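Local structure of bromo domain-containing protein (Trypanosoma cruzi, 6NEY) at residues E13-L18 / A67-V72; T75-D80 / E111-Y116; L83-C88 / E103-F108; M33-L36 / H41-Q44. The protein is of uncharacterised function but contains a bromodomain, the module that in its family typically recognises acetylated lysine, and so probably reads acetylated proteins in transcription. All coordinates share one frame; numbering follows the deposited sequence.

Interaction 1: E13-L18 / A67-V72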
loop_
_atom_site.group_PDB
_atom_site.type_symbol
_atom_site.label_atom_id
_atom_site.label_comp_id
_atom_site.label_asym_id
_atom_site.label_seq_id
_atom_site.Cartn_x
_atom_site.Cartn_y
_atom_site.Cartn_z
ATOM N N GLU A 13 10.052 -8.007 -8.227
ATOM C CA GLU A 13 10.296 -8.948 -7.113
ATOM C C GLU A 13 10.495 -8.164 -5.806
ATOM O O GLU A 13 9.999 -8.593 -4.750
ATOM C CB GLU A 13 11.478 -9.857 -7.440
ATOM C CG GLU A 13 11.245 -10.748 -8.659
ATOM C CD GLU A 13 11.583 -10.192 -10.042
ATOM O OE1 GLU A 13 11.834 -8.946 -10.171
ATOM O OE2 GLU A 13 11.582 -11.020 -11.017
ATOM N N GLU A 14 11.194 -7.038 -5.879
ATOM C CA GLU A 14 11.476 -6.189 -4.701
ATOM C C GLU A 14 10.216 -5.456 -4.257
ATOM O O GLU A 14 10.034 -5.311 -3.043
ATOM C CB GLU A 14 12.610 -5.207 -4.981
ATOM C CG GLU A 14 13.949 -5.884 -5.043
ATOM C CD GLU A 14 15.105 -4.916 -5.215
ATOM O OE1 GLU A 14 14.840 -3.683 -5.421
ATOM O OE2 GLU A 14 16.261 -5.383 -5.129
ATOM N N LEU A 15 9.390 -4.989 -5.193
ATOM C CA LEU A 15 8.163 -4.237 -4.863
ATOM C C LEU A 15 7.127 -5.193 -4.254
ATOM O O LEU A 15 6.371 -4.775 -3.372
ATOM C CB LEU A 15 7.645 -3.512 -6.108
ATOM C CG LEU A 15 8.516 -2.361 -6.622
ATOM C CD1 LEU A 15 7.789 -1.528 -7.667
ATOM C CD2 LEU A 15 8.987 -1.462 -5.491
ATOM N N VAL A 16 7.025 -6.426 -4.746
ATOM C CA VAL A 16 6.140 -7.437 -4.100
ATOM C C VAL A 16 6.595 -7.628 -2.650
ATOM O O VAL A 16 5.755 -7.585 -1.751
ATOM C CB VAL A 16 6.128 -8.761 -4.884
ATOM C CG1 VAL A 16 5.418 -9.846 -4.109
ATOM C CG2 VAL A 16 5.485 -8.561 -6.247
ATOM N N ALA A 17 7.894 -7.814 -2.428
ATOM C CA ALA A 17 8.477 -7.996 -1.081
ATOM C C ALA A 17 8.134 -6.781 -0.213
ATOM O O ALA A 17 7.781 -6.991 0.970
ATOM C CB ALA A 17 9.968 -8.230 -1.176
ATOM N N LEU A 18 8.287 -5.570 -0.760
ATOM C CA LEU A 18 7.977 -4.302 -0.040
ATOM C C LEU A 18 6.500 -4.292 0.377
ATOM O O LEU A 18 6.193 -4.009 1.537
ATOM C CB LEU A 18 8.283 -3.116 -0.961
ATOM C CG LEU A 18 7.957 -1.742 -0.383
ATOM C CD1 LEU A 18 8.732 -1.500 0.899
ATOM C CD2 LEU A 18 8.260 -0.669 -1.418
ATOM N N ALA A 67 2.917 -2.495 -12.198
ATOM C CA ALA A 67 2.095 -1.267 -12.070
ATOM C C ALA A 67 2.931 -0.117 -11.483
ATOM O O ALA A 67 2.735 1.050 -11.886
ATOM C CB ALA A 67 0.887 -1.553 -11.217
ATOM N N TYR A 68 3.859 -0.426 -10.566
ATOM C CA TYR A 68 4.544 0.580 -9.707
ATOM C C TYR A 68 6.003 0.832 -10.130
ATOM O O TYR A 68 6.611 1.779 -9.593
ATOM C CB TYR A 68 4.545 0.108 -8.245
ATOM C CG TYR A 68 3.202 -0.122 -7.607
ATOM C CD1 TYR A 68 2.158 0.794 -7.700
ATOM C CD2 TYR A 68 2.995 -1.257 -6.837
ATOM C CE1 TYR A 68 0.942 0.572 -7.062
ATOM C CE2 TYR A 68 1.800 -1.488 -6.185
ATOM C CZ TYR A 68 0.758 -0.582 -6.311
ATOM O OH TYR A 68 -0.409 -0.865 -5.652
ATOM N N SER A 69 6.558 0.044 -11.051
ATOM C CA SER A 69 8.033 -0.079 -11.260
ATOM C C SER A 69 8.624 1.149 -11.971
ATOM O O SER A 69 9.870 1.249 -12.012
ATOM C CB SER A 69 8.369 -1.328 -12.010
ATOM O OG SER A 69 7.966 -2.489 -11.301
ATOM N N TYR A 70 7.786 2.016 -12.554
ATOM C CA TYR A 70 8.210 3.167 -13.395
ATOM C C TYR A 70 8.091 4.498 -12.644
ATOM O O TYR A 70 8.508 5.510 -13.228
ATOM C CB TYR A 70 7.432 3.168 -14.716
ATOM C CG TYR A 70 7.692 1.928 -15.527
ATOM C CD1 TYR A 70 6.973 0.769 -15.299
ATOM C CD2 TYR A 70 8.716 1.884 -16.461
ATOM C CE1 TYR A 70 7.241 -0.396 -15.998
ATOM C CE2 TYR A 70 8.993 0.730 -17.175
ATOM C CZ TYR A 70 8.257 -0.416 -16.937
ATOM O OH TYR A 70 8.513 -1.556 -17.637
ATOM N N ASP A 71 7.589 4.519 -11.405
ATOM C CA ASP A 71 7.458 5.764 -10.596
ATOM C C ASP A 71 8.651 5.887 -9.651
ATOM O O ASP A 71 8.689 5.136 -8.683
ATOM C CB ASP A 71 6.202 5.792 -9.718
ATOM C CG ASP A 71 4.881 5.796 -10.463
ATOM O OD1 ASP A 71 4.876 6.153 -11.671
ATOM O OD2 ASP A 71 3.861 5.462 -9.814
ATOM N N VAL A 72 9.553 6.845 -9.862
ATOM C CA VAL A 72 10.783 6.936 -9.021
ATOM C C VAL A 72 10.387 7.116 -7.541
ATOM O O VAL A 72 11.086 6.546 -6.675
ATOM C CB VAL A 72 11.757 8.023 -9.519
ATOM C CG1 VAL A 72 11.247 9.437 -9.301
ATOM C CG2 VAL A 72 13.120 7.845 -8.879
#

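Interaction 2: T75-D80 / E111-Y116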
loop_
_atom_site.group_PDB
_atom_site.type_symbol
_atom_site.label_atom_id
_atom_site.label_comp_id
_atom_site.label_asym_id
_atom_site.label_seq_id
_atom_site.Cartn_x
_atom_site.Cartn_y
_atom_site.Cartn_z
ATOM N N THR A 75 4.824 6.862 -6.353
ATOM C CA THR A 75 3.617 7.694 -6.112
ATOM C C THR A 75 2.355 6.823 -6.145
ATOM O O THR A 75 1.483 7.015 -5.267
ATOM C CB THR A 75 3.523 8.839 -7.130
ATOM O OG1 THR A 75 4.757 9.554 -7.048
ATOM C CG2 THR A 75 2.343 9.747 -6.866
ATOM N N ALA A 76 2.228 5.949 -7.146
ATOM C CA ALA A 76 1.026 5.116 -7.386
ATOM C C ALA A 76 0.791 4.186 -6.188
ATOM O O ALA A 76 -0.375 4.020 -5.745
ATOM C CB ALA A 76 1.197 4.330 -8.660
ATOM N N LEU A 77 1.875 3.617 -5.656
ATOM C CA LEU A 77 1.808 2.734 -4.459
ATOM C C LEU A 77 1.426 3.579 -3.244
ATOM O O LEU A 77 0.554 3.136 -2.479
ATOM C CB LEU A 77 3.148 2.025 -4.224
ATOM C CG LEU A 77 3.237 1.238 -2.913
ATOM C CD1 LEU A 77 2.118 0.219 -2.788
ATOM C CD2 LEU A 77 4.587 0.556 -2.772
ATOM N N ARG A 78 2.057 4.741 -3.056
ATOM C CA ARG A 78 1.723 5.667 -1.929
ATOM C C ARG A 78 0.234 6.067 -1.992
ATOM O O ARG A 78 -0.401 6.118 -0.919
ATOM C CB ARG A 78 2.617 6.913 -1.917
ATOM C CG ARG A 78 4.094 6.651 -1.642
ATOM C CD ARG A 78 4.846 7.971 -1.756
ATOM N NE ARG A 78 6.306 7.891 -1.746
ATOM C CZ ARG A 78 7.085 7.805 -0.672
ATOM N NH1 ARG A 78 6.577 7.716 0.549
ATOM N NH2 ARG A 78 8.393 7.755 -0.833
ATOM N N GLU A 79 -0.297 6.370 -3.182
ATOM C CA GLU A 79 -1.745 6.671 -3.426
ATOM C C GLU A 79 -2.633 5.471 -3.057
ATOM O O GLU A 79 -3.697 5.677 -2.436
ATOM C CB GLU A 79 -1.995 7.043 -4.888
ATOM N N ASP A 80 -2.224 4.251 -3.399
ATOM C CA ASP A 80 -3.004 3.036 -3.056
ATOM C C ASP A 80 -3.004 2.851 -1.529
ATOM O O ASP A 80 -4.074 2.525 -0.993
ATOM C CB ASP A 80 -2.520 1.805 -3.819
ATOM C CG ASP A 80 -2.999 1.710 -5.249
ATOM O OD1 ASP A 80 -3.905 2.500 -5.632
ATOM O OD2 ASP A 80 -2.456 0.852 -5.978
ATOM N N GLU A 111 7.445 5.181 6.064
ATOM C CA GLU A 111 8.858 4.937 6.463
ATOM C C GLU A 111 9.459 3.841 5.583
ATOM O O GLU A 111 10.607 4.009 5.123
ATOM C CB GLU A 111 8.962 4.534 7.925
ATOM C CG GLU A 111 10.395 4.546 8.426
ATOM N N GLN A 112 8.719 2.751 5.368
ATOM C CA GLN A 112 9.242 1.581 4.610
ATOM C C GLN A 112 9.456 2.034 3.171
ATOM O O GLN A 112 10.531 1.746 2.570
ATOM C CB GLN A 112 8.279 0.392 4.706
ATOM C CG GLN A 112 8.142 -0.130 6.126
ATOM C CD GLN A 112 9.482 -0.383 6.782
ATOM O OE1 GLN A 112 10.219 -1.265 6.379
ATOM N NE2 GLN A 112 9.820 0.412 7.786
ATOM N N ILE A 113 8.493 2.762 2.629
ATOM C CA ILE A 113 8.561 3.181 1.205
ATOM C C ILE A 113 9.709 4.190 1.051
ATOM O O ILE A 113 10.504 4.038 0.104
ATOM C CB ILE A 113 7.213 3.694 0.684
ATOM C CG1 ILE A 113 6.169 2.575 0.657
ATOM C CG2 ILE A 113 7.368 4.316 -0.699
ATOM C CD1 ILE A 113 4.736 3.072 0.519
ATOM N N ASP A 114 9.804 5.179 1.940
ATOM C CA ASP A 114 10.908 6.180 1.918
ATOM C C ASP A 114 12.261 5.457 1.959
ATOM O O ASP A 114 13.168 5.824 1.159
ATOM C CB ASP A 114 10.816 7.147 3.104
ATOM C CG ASP A 114 9.699 8.169 3.038
ATOM O OD1 ASP A 114 9.013 8.227 2.007
ATOM O OD2 ASP A 114 9.525 8.908 4.054
ATOM N N ALA A 115 12.412 4.485 2.855
ATOM C CA ALA A 115 13.694 3.790 3.094
ATOM C C ALA A 115 14.087 3.038 1.809
ATOM O O ALA A 115 15.282 3.073 1.422
ATOM C CB ALA A 115 13.584 2.877 4.288
ATOM N N TYR A 116 13.099 2.460 1.104
ATOM C CA TYR A 116 13.335 1.672 -0.137
ATOM C C TYR A 116 13.783 2.622 -1.263
ATOM O O TYR A 116 14.793 2.363 -1.935
ATOM C CB TYR A 116 12.088 0.889 -0.555
ATOM C CG TYR A 116 12.287 0.128 -1.844
ATOM C CD1 TYR A 116 13.027 -1.045 -1.865
ATOM C CD2 TYR A 116 11.815 0.617 -3.052
ATOM C CE1 TYR A 116 13.274 -1.725 -3.052
ATOM C CE2 TYR A 116 12.040 -0.051 -4.242
ATOM C CZ TYR A 116 12.781 -1.220 -4.251
ATOM O OH TYR A 116 12.988 -1.862 -5.442
#

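Interaction 3: L83-C88 / E103-F108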
loop_
_atom_site.group_PDB
_atom_site.type_symbol
_atom_site.label_atom_id
_atom_site.label_comp_id
_atom_site.label_asym_id
_atom_site.label_seq_id
_atom_site.Cartn_x
_atom_site.Cartn_y
_atom_site.Cartn_z
ATOM N N LEU A 83 -5.381 5.396 -0.044
ATOM C CA LEU A 83 -6.790 5.037 -0.336
ATOM C C LEU A 83 -7.254 3.984 0.680
ATOM O O LEU A 83 -8.343 4.158 1.211
ATOM C CB LEU A 83 -6.902 4.536 -1.778
ATOM C CG LEU A 83 -8.296 4.077 -2.209
ATOM C CD1 LEU A 83 -9.267 5.251 -2.279
ATOM C CD2 LEU A 83 -8.226 3.349 -3.533
ATOM N N MET A 84 -6.478 2.910 0.900
ATOM C CA MET A 84 -6.770 1.869 1.926
ATOM C C MET A 84 -7.059 2.531 3.277
ATOM O O MET A 84 -8.017 2.139 3.964
ATOM C CB MET A 84 -5.557 0.974 2.193
ATOM C CG MET A 84 -5.442 -0.239 1.382
ATOM S SD MET A 84 -3.752 -0.846 1.704
ATOM C CE MET A 84 -3.198 -0.870 0.002
ATOM N N VAL A 85 -6.176 3.447 3.684
ATOM C CA VAL A 85 -6.218 4.123 5.006
ATOM C C VAL A 85 -7.495 4.977 5.052
ATOM O O VAL A 85 -8.319 4.803 5.988
ATOM C CB VAL A 85 -4.918 4.937 5.207
ATOM C CG1 VAL A 85 -4.991 5.919 6.369
ATOM C CG2 VAL A 85 -3.734 4.001 5.389
ATOM N N ASN A 86 -7.721 5.784 4.014
ATOM C CA ASN A 86 -8.858 6.747 4.000
ATOM C C ASN A 86 -10.181 5.969 3.964
ATOM O O ASN A 86 -11.129 6.389 4.641
ATOM C CB ASN A 86 -8.703 7.777 2.883
ATOM C CG ASN A 86 -7.562 8.730 3.150
ATOM N N ASN A 87 -10.236 4.854 3.246
ATOM C CA ASN A 87 -11.419 3.948 3.227
ATOM C C ASN A 87 -11.705 3.381 4.622
ATOM O O ASN A 87 -12.886 3.269 4.995
ATOM C CB ASN A 87 -11.237 2.828 2.211
ATOM C CG ASN A 87 -11.427 3.326 0.792
ATOM O OD1 ASN A 87 -11.779 4.487 0.572
ATOM N ND2 ASN A 87 -11.180 2.453 -0.169
ATOM N N CYS A 88 -10.666 3.034 5.376
ATOM C CA CYS A 88 -10.803 2.580 6.773
ATOM C C CYS A 88 -11.453 3.696 7.609
ATOM O O CYS A 88 -12.402 3.404 8.351
ATOM C CB CYS A 88 -9.455 2.133 7.309
ATOM S SG CYS A 88 -9.552 1.533 9.002
ATOM N N GLU A 103 -3.726 4.855 11.355
ATOM C CA GLU A 103 -2.770 6.004 11.402
ATOM C C GLU A 103 -1.347 5.470 11.670
ATOM O O GLU A 103 -0.385 5.970 11.027
ATOM C CB GLU A 103 -3.149 7.074 12.437
ATOM C CG GLU A 103 -2.315 8.335 12.243
ATOM C CD GLU A 103 -2.659 9.530 13.114
ATOM O OE1 GLU A 103 -3.426 9.369 14.075
ATOM O OE2 GLU A 103 -2.082 10.607 12.852
ATOM N N ARG A 104 -1.190 4.457 12.519
ATOM C CA ARG A 104 0.165 3.888 12.755
ATOM C C ARG A 104 0.636 3.187 11.472
ATOM O O ARG A 104 1.852 3.264 11.135
ATOM C CB ARG A 104 0.168 2.926 13.943
ATOM C CG ARG A 104 0.037 3.589 15.306
ATOM C CD ARG A 104 0.322 2.574 16.401
ATOM N NE ARG A 104 -0.625 1.469 16.403
ATOM C CZ ARG A 104 -1.749 1.404 17.116
ATOM N NH1 ARG A 104 -2.521 0.324 17.044
ATOM N NH2 ARG A 104 -2.087 2.380 17.935
ATOM N N PHE A 105 -0.270 2.477 10.796
ATOM C CA PHE A 105 0.010 1.732 9.547
ATOM C C PHE A 105 0.463 2.719 8.466
ATOM O O PHE A 105 1.470 2.456 7.781
ATOM C CB PHE A 105 -1.208 0.931 9.089
ATOM C CG PHE A 105 -1.111 0.437 7.674
ATOM C CD1 PHE A 105 -0.315 -0.652 7.367
ATOM C CD2 PHE A 105 -1.799 1.069 6.639
ATOM C CE1 PHE A 105 -0.213 -1.110 6.064
ATOM C CE2 PHE A 105 -1.682 0.609 5.334
ATOM C CZ PHE A 105 -0.899 -0.479 5.053
ATOM N N GLU A 106 -0.234 3.851 8.326
ATOM C CA GLU A 106 0.104 4.857 7.280
ATOM C C GLU A 106 1.539 5.355 7.528
ATOM O O GLU A 106 2.335 5.414 6.546
ATOM C CB GLU A 106 -0.947 5.971 7.242
ATOM C CG GLU A 106 -0.821 6.916 6.056
ATOM C CD GLU A 106 -1.765 8.112 6.187
ATOM O OE1 GLU A 106 -1.970 8.589 7.329
ATOM O OE2 GLU A 106 -2.312 8.553 5.176
ATOM N N ALA A 107 1.882 5.624 8.789
ATOM C CA ALA A 107 3.206 6.150 9.194
ATOM C C ALA A 107 4.307 5.105 8.909
ATOM O O ALA A 107 5.378 5.435 8.343
ATOM C CB ALA A 107 3.157 6.549 10.645
ATOM N N PHE A 108 4.041 3.857 9.276
ATOM C CA PHE A 108 4.925 2.692 9.013
ATOM C C PHE A 108 5.164 2.521 7.510
ATOM O O PHE A 108 6.302 2.392 7.088
ATOM C CB PHE A 108 4.328 1.425 9.619
ATOM C CG PHE A 108 5.034 0.178 9.156
ATOM C CD1 PHE A 108 6.301 -0.112 9.627
ATOM C CD2 PHE A 108 4.457 -0.674 8.233
ATOM C CE1 PHE A 108 6.976 -1.247 9.210
ATOM C CE2 PHE A 108 5.134 -1.815 7.818
ATOM C CZ PHE A 108 6.384 -2.095 8.307
#

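Interaction 4: M33-L36 / H41-Q44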
loop_
_atom_site.group_PDB
_atom_site.type_symbol
_atom_site.label_atom_id
_atom_site.label_comp_id
_atom_site.label_asym_id
_atom_site.label_seq_id
_atom_site.Cartn_x
_atom_site.Cartn_y
_atom_site.Cartn_z
ATOM N N MET A 33 -6.964 -8.222 4.680
ATOM C CA MET A 33 -8.233 -8.970 4.492
ATOM C C MET A 33 -8.895 -8.487 3.201
ATOM O O MET A 33 -8.719 -7.301 2.816
ATOM C CB MET A 33 -9.190 -8.828 5.688
ATOM C CG MET A 33 -10.039 -7.567 5.712
ATOM S SD MET A 33 -11.305 -7.633 7.052
ATOM C CE MET A 33 -10.425 -6.858 8.408
ATOM N N ASP A 34 -9.610 -9.393 2.538
ATOM C CA ASP A 34 -10.458 -9.078 1.360
ATOM C C ASP A 34 -11.857 -8.742 1.898
ATOM O O ASP A 34 -12.613 -9.698 2.219
ATOM C CB ASP A 34 -10.428 -10.251 0.384
ATOM C CG ASP A 34 -11.167 -10.012 -0.919
ATOM O OD1 ASP A 34 -11.977 -9.058 -0.976
ATOM O OD2 ASP A 34 -10.923 -10.790 -1.866
ATOM N N VAL A 35 -12.167 -7.451 2.046
ATOM C CA VAL A 35 -13.296 -6.973 2.908
ATOM C C VAL A 35 -14.563 -7.705 2.462
ATOM O O VAL A 35 -15.228 -8.339 3.303
ATOM C CB VAL A 35 -13.457 -5.438 2.836
ATOM C CG1 VAL A 35 -14.753 -4.939 3.472
ATOM C CG2 VAL A 35 -12.251 -4.727 3.451
ATOM N N LEU A 36 -14.840 -7.680 1.158
ATOM C CA LEU A 36 -16.123 -8.169 0.585
ATOM C C LEU A 36 -16.085 -9.692 0.390
ATOM O O LEU A 36 -17.089 -10.215 -0.113
ATOM C CB LEU A 36 -16.411 -7.414 -0.719
ATOM C CG LEU A 36 -16.824 -5.951 -0.556
ATOM C CD1 LEU A 36 -17.352 -5.370 -1.862
ATOM C CD2 LEU A 36 -17.870 -5.783 0.539
ATOM N N HIS A 41 -21.927 -9.172 2.760
ATOM C CA HIS A 41 -23.161 -8.365 2.979
ATOM C C HIS A 41 -22.865 -6.863 2.896
ATOM O O HIS A 41 -23.829 -6.086 2.731
ATOM C CB HIS A 41 -23.820 -8.725 4.319
ATOM C CG HIS A 41 -22.900 -8.630 5.488
ATOM N ND1 HIS A 41 -22.162 -9.716 5.932
ATOM C CD2 HIS A 41 -22.625 -7.608 6.330
ATOM C CE1 HIS A 41 -21.460 -9.360 6.994
ATOM N NE2 HIS A 41 -21.720 -8.064 7.244
ATOM N N LEU A 42 -21.595 -6.443 2.991
ATOM C CA LEU A 42 -21.227 -4.999 2.947
ATOM C C LEU A 42 -21.176 -4.447 1.509
ATOM O O LEU A 42 -21.032 -3.220 1.398
ATOM C CB LEU A 42 -19.876 -4.802 3.645
ATOM C CG LEU A 42 -19.883 -4.964 5.165
ATOM C CD1 LEU A 42 -18.503 -4.633 5.741
ATOM C CD2 LEU A 42 -20.952 -4.093 5.811
ATOM N N GLU A 43 -21.359 -5.274 0.466
ATOM C CA GLU A 43 -21.139 -4.893 -0.963
ATOM C C GLU A 43 -21.710 -3.500 -1.265
ATOM O O GLU A 43 -20.941 -2.666 -1.774
ATOM C CB GLU A 43 -21.737 -5.938 -1.912
ATOM C CG GLU A 43 -21.154 -5.910 -3.317
ATOM C CD GLU A 43 -20.780 -7.298 -3.819
ATOM O OE1 GLU A 43 -19.823 -7.882 -3.272
ATOM O OE2 GLU A 43 -21.473 -7.811 -4.720
ATOM N N GLN A 44 -23.000 -3.254 -0.997
ATOM C CA GLN A 44 -23.699 -1.993 -1.385
ATOM C C GLN A 44 -23.189 -0.816 -0.538
ATOM O O GLN A 44 -22.693 0.178 -1.124
ATOM C CB GLN A 44 -25.214 -2.120 -1.211
ATOM C CG GLN A 44 -25.988 -0.893 -1.674
#

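Interaction 1: E13-L18 / A67-V72
Leu15 of helix 12-21 is the single residue of its segment that meets the loop 67-72, and its side chain can be followed outward atom by atom. The CB leaves the helix toward the loop, where the Leu15 and Ser69 CA atoms lie 7.6 Å apart. CG sits anti to the carbonyl carbon (chi1 -68°), and this torsion sends the branch at CG into the space facing the loop. Of the two methyls, CD1 makes the contact: Leu15 CD1 is 3.7 Å from Tyr68 CB, an apolar approach at the root of the tyrosine and not at its ring, and 3.8 Å from Ser69 OG, which is plain van der Waals contact. The other methyl, CD2, packs against Tyr116 CE2 on helix 97-124. Polar ends are satisfied elsewhere: Ser69 OG bonds to Glu12 OE2, and Tyr68 OH reaches Asp80 OD2 on helix 75-92. All three touching residues are buried. On the loop side, Tyr68 to Asp71 form a type I beta turn. The arrangement fits the left-handed four-helix bundle of bromodomains, in which the AB loop, here between helix 56-64 and helix 75-92, packs against the first bundle helix, helix 12-21 (αZ).

Interaction 2: T75-D80 / E111-Y116
The four side-chain torsions of Arg78 set up the contact with Ile113 and Asp114. CG stands anti to the carbonyl carbon, the chain then runs extended from CG to NE, and the last torsion (chi4 -83°) turns the guanidinium plane steeply against the zigzag of the chain. Asp114 has its own CG anti to its carbonyl carbon, which brings OD1 up to the end of the arginine. NH1 and NH2 of Arg78 both donate to Asp114 OD1, each at 2.9 Å, in an end-on grip on a single oxygen. Sharing one acceptor bends both bonds, with N-H...O angles near 140°. The oxygen lies at the edge of the guanidinium, close to its plane, whereas the carboxylate plane is turned 48° from it. One face of the guanidinium is covered by Ile113 CG2, 3.5 Å from Arg78 CZ, as the two side chains run past each other in opposite directions.

The helices 75-92 and 97-124 are the last two of the four-helix bundle of the bromodomain, and they run antiparallel here, with segment axes 11.4 Å apart. Deeper between them, Ile113 CD1 meets Leu77 CD2 at 4.1 Å, so one isoleucine serves both layers: CG2 under the charge, CD1 in the buried apolar interior. Arg78 NE donates to Asn73 O, which anchors the group at a second point and probably limits its rotation. Asp114 has a second partner too, since its OD2 pairs with Lys110; the carboxylate is thus flanked by two positive charges, consistent with its staying ionised.

Interaction 3: L83-C88 / E103-F108
Val85 and Glu106 are the closest pair of backbones, with CA atoms 6.8 Å apart, where helices 75-92 and 97-124 run side by side. The axes of the two short segments approach to 10.0 Å and their N-to-C directions differ by 171°, an almost exactly antiparallel pair. This is consistent with the helices staying side by side, as they also do at residues 75-80 and 111-116.

Both methyls of Val85 touch Glu106, and CG2 alone also meets Phe105. CG2 sits at the edge of the Phe105 ring, near the ring plane, 3.7 Å from Phe105 CD2, and has Glu106 CB 3.9 Å away. CG1, which is anti to the Val85 backbone N, lies beside the carboxylate end, 3.9 Å from Glu106 CD. Glu106 crosses the valine at about a right angle, and its chain, extended beyond CG, carries the carboxylate end to CG1. Phe105 has CG anti to the backbone N (chi1 166°), and this carries its ring into the interior. There Met84 approaches with its sulfur: SD is 4.4 Å from Phe105 CZ and lies 69° off the ring normal, an oblique Met-aromatic contact. Phe31, from the long loop that follows the first helix, stacks on Phe105 and also touches Met84, which ties that loop to this pair of helices.

No hydrogen bond or salt bridge crosses between the two segments. Their cohesion therefore rests on dispersion and shape, with an added sulfur-aromatic term, while the glutamate lays both its aliphatic carbons and its carboxylate end along the valine, at the partly exposed side, without a polar partner from the other segment.

Interaction 4: M33-L36 / H41-Q44
Apolar contacts come first, and Leu36 carries most of them. Its CG stands anti to the carbonyl carbon (chi1 -72°), which lets the branched end swing over to the segment 41-44 although the CB itself does not face that way. Leu36 CD2 is 3.8 Å from Leu42 CB, and Leu42 returns the approach with a side chain whose CB is directed at the first segment. A looser touch joins Val35 CG1 to Leu42 CD1 at 4.4 Å.

The second kind is methyl against backbone. Leu36 CD2 rests on the peptide link between Leu42 and Glu43, 3.7 Å from Leu42 C and 3.5 Å from Glu43 N. The neighbouring methyl stays with the next residue, Leu36 CD1 being 3.9 Å from Glu43 CA. The two methyls thus lie against consecutive backbone atoms, and Leu36 and Glu43 are the closest backbone pair, with CA atoms 6.2 Å apart.

Third is a contact of unlike partners: Glu43 OE1 lies 3.8 Å from Leu36 CD1. The glutamate crosses the leucine at about a right angle, and its chain is bent by the torsion about CB-CG (chi2 133°, away from a staggered value); since Glu43 touches a crystal neighbour, this bend may partly reflect the lattice. No hydrogen bond links the two segments.

Both short helices, 35-38 and 43-49, belong to the long connection between helix 12-21 and helix 56-64, the ZA loop of bromodomains, and their contact sits about 18 Å from the chain centre, at the surface of this all-helical fold.

Interactions 1 and 3 are buried, interaction 2 is partly buried and interaction 4 lies at the surface. Interactions 2 and 3 hold the same two helices, 75-92 and 97-124, at successive levels, yet differ in chemistry: interaction 2 adds a partly exposed salt bridge to its apolar core, whereas interaction 3 relies on apolar and sulfur-aromatic contacts. Interaction 1 brings in helix 12-21 and the loop ahead of helix 75-92, and it is wired directly to interaction 2, where Glu14 OE1 lies 2.6 Å from Tyr116 OH, a probable hydrogen bond, and Tyr68 packs on Leu77. Interaction 4, on the far side of the chain's centre from interaction 1, touches none of the others, a local, mainly apolar contact between two short helices.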